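Protein-tyrosine phosphatase mitochondrial 1 (Mus musculus, PDB 3RGO) removes the terminal phosphate from phosphatidylglycerophosphate to give phosphatidylglycerol, the precursor of cardiolipin in mitochondria. Local coordinates at residues Gly68-Leu72 / Ala73-Lys77. Numbering follows the deposited sequence.
With SO4 (sulfate ion), chain C.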
loop_
_atom_site.group_PDB
_atom_site.type_symbol
_atom_site.label_atom_id
_atom_site.label_comp_id
_atom_site.label_asym_id
_atom_site.label_seq_id
_atom_site.Cartn_x
_atom_site.Cartn_y
_atom_site.Cartn_z
ATOM N N GLY A 68 2.658 5.779 -12.446
ATOM C CA GLY A 68 3.229 5.141 -11.277
ATOM C C GLY A 68 2.319 5.276 -10.069
ATOM O O GLY A 68 2.654 4.805 -8.984
ATOM N N VAL A 69 1.167 5.922 -10.257
ATOM C CA VAL A 69 0.204 6.124 -9.175
ATOM C C VAL A 69 -1.214 5.892 -9.677
ATOM O O VAL A 69 -1.536 6.238 -10.816
ATOM C CB VAL A 69 0.265 7.568 -8.614
ATOM C CG1 VAL A 69 -0.613 7.706 -7.382
ATOM C CG2 VAL A 69 1.685 7.950 -8.281
ATOM N N PRO A 70 -2.068 5.294 -8.832
ATOM C CA PRO A 70 -3.486 5.162 -9.182
ATOM C C PRO A 70 -4.132 6.535 -9.319
ATOM O O PRO A 70 -3.472 7.562 -9.133
ATOM C CB PRO A 70 -4.087 4.447 -7.967
ATOM C CG PRO A 70 -2.933 3.790 -7.283
ATOM C CD PRO A 70 -1.748 4.664 -7.538
ATOM N N THR A 71 -5.414 6.555 -9.648
ATOM C CA THR A 71 -6.165 7.794 -9.595
ATOM C C THR A 71 -6.300 8.189 -8.132
ATOM O O THR A 71 -6.062 7.378 -7.235
ATOM C CB THR A 71 -7.572 7.626 -10.175
ATOM O OG1 THR A 71 -8.224 6.529 -9.519
ATOM C CG2 THR A 71 -7.508 7.360 -11.674
ATOM N N LEU A 72 -6.676 9.438 -7.894
ATOM C CA LEU A 72 -7.003 9.891 -6.548
ATOM C C LEU A 72 -8.023 8.944 -5.929
ATOM O O LEU A 72 -7.896 8.552 -4.773
ATOM C CB LEU A 72 -7.594 11.303 -6.599
ATOM C CG LEU A 72 -6.721 12.502 -6.207
ATOM C CD1 LEU A 72 -5.313 12.084 -5.801
ATOM C CD2 LEU A 72 -6.698 13.559 -7.318
ATOM N N ALA A 73 -9.037 8.593 -6.713
ATOM C CA ALA A 73 -10.135 7.758 -6.240
ATOM C C ALA A 73 -9.644 6.400 -5.753
ATOM O O ALA A 73 -10.139 5.872 -4.757
ATOM C CB ALA A 73 -11.177 7.582 -7.337
ATOM N N ASN A 74 -8.672 5.838 -6.464
ATOM C CA ASN A 74 -8.130 4.533 -6.111
ATOM C C ASN A 74 -7.122 4.618 -4.970
ATOM O O ASN A 74 -6.924 3.654 -4.231
ATOM C CB ASN A 74 -7.529 3.846 -7.341
ATOM C CG ASN A 74 -8.594 3.257 -8.256
ATOM O OD1 ASN A 74 -8.360 3.044 -9.445
ATOM N ND2 ASN A 74 -9.773 2.994 -7.700
ATOM N N LEU A 75 -6.496 5.783 -4.833
ATOM C CA LEU A 75 -5.656 6.079 -3.681
ATOM C C LEU A 75 -6.519 6.084 -2.421
ATOM O O LEU A 75 -6.136 5.528 -1.391
ATOM C CB LEU A 75 -4.979 7.438 -3.864
ATOM C CG LEU A 75 -3.450 7.523 -3.811
ATOM C CD1 LEU A 75 -2.783 6.241 -4.302
ATOM C CD2 LEU A 75 -2.951 8.742 -4.587
ATOM N N HIS A 76 -7.689 6.717 -2.511
ATOM C CA HIS A 76 -8.641 6.726 -1.404
ATOM C C HIS A 76 -9.169 5.322 -1.134
ATOM O O HIS A 76 -9.367 4.931 0.017
ATOM C CB HIS A 76 -9.811 7.678 -1.684
ATOM C CG HIS A 76 -9.490 9.121 -1.445
ATOM N ND1 HIS A 76 -9.284 10.017 -2.471
ATOM C CD2 HIS A 76 -9.338 9.822 -0.296
ATOM C CE1 HIS A 76 -9.019 11.209 -1.965
ATOM N NE2 HIS A 76 -9.046 11.118 -0.648
ATOM N N LYS A 77 -9.399 4.560 -2.200
ATOM C CA LYS A 77 -9.833 3.176 -2.049
ATOM C C LYS A 77 -8.796 2.380 -1.265
ATOM O O LYS A 77 -9.133 1.637 -0.340
ATOM C CB LYS A 77 -10.075 2.523 -3.413
ATOM C CG LYS A 77 -11.502 2.642 -3.914
ATOM C CD LYS A 77 -11.714 1.813 -5.172
ATOM C CE LYS A 77 -13.157 1.892 -5.649
ATOM N NZ LYS A 77 -13.380 1.074 -6.875
HETATM S S SO4 C . 3.222 2.739 -14.536
HETATM O O1 SO4 C . 2.011 3.466 -14.154
HETATM O O2 SO4 C . 4.402 3.484 -14.090
HETATM O O3 SO4 C . 3.205 1.417 -13.909
HETATM O O4 SO4 C . 3.260 2.583 -15.990
HETATM O O HOH W 1 -6.357 4.011 -10.894
#
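Thr71 caps the start of helix 72-88 by turning its hydroxyl onto Asn74. Its OG1 accepts from Asn74 N at 3.2 Å, with an N-H...O angle of 148°. A first torsion of 54° sets OG1 between the backbone N and the carbonyl carbon, which turns it toward Asn74 N, one of the amide groups at the start of the helix. The side chains of Thr71 and Asn74 cross obliquely. A water ties the same two residues together, accepting from Thr71 N and donating to Asn74 OD1. Asn74 CB also packs on Pro70 CB at 3.5 Å.

Leu75 packs both methyls against Pro70 and Val69, the residues leading into the helix. Its CD1 meets Pro70 CD at 3.7 Å and also touches CG, and the two side chains lie at about a right angle. Its CD2 meets Val69 CG1 at 3.8 Å. Met106 of helix 102-115 touches both Pro70 and Leu75, and Val142 of helix 137-154 also touches Leu75. The side chain of Pro70 lies about 9 Å from that of Cys96, the predicted phosphocysteine residue.

One turn on, Leu72 O takes two donors from His76. His76 N gives Leu72 O the regular helical bond, 2.9 Å long. The ring adds a weak one, with ND1 3.1 Å from Leu72 O. His76 also meets the ring of Phe146, the planes inclined at about 35°. An alanine in place of His76 would probably cost Leu72 O its second donor and deprive Phe146 of its ring partner.

Upstream, Gly68 N donates to O1 of a bound sulfate. Thr71 gives a helix N-cap, with apolar packing of Leu75 against Val69 and Pro70 beside it, where the loop after strand 57-61 enters helix 72-88 of a dual specificity phosphatase catalytic domain.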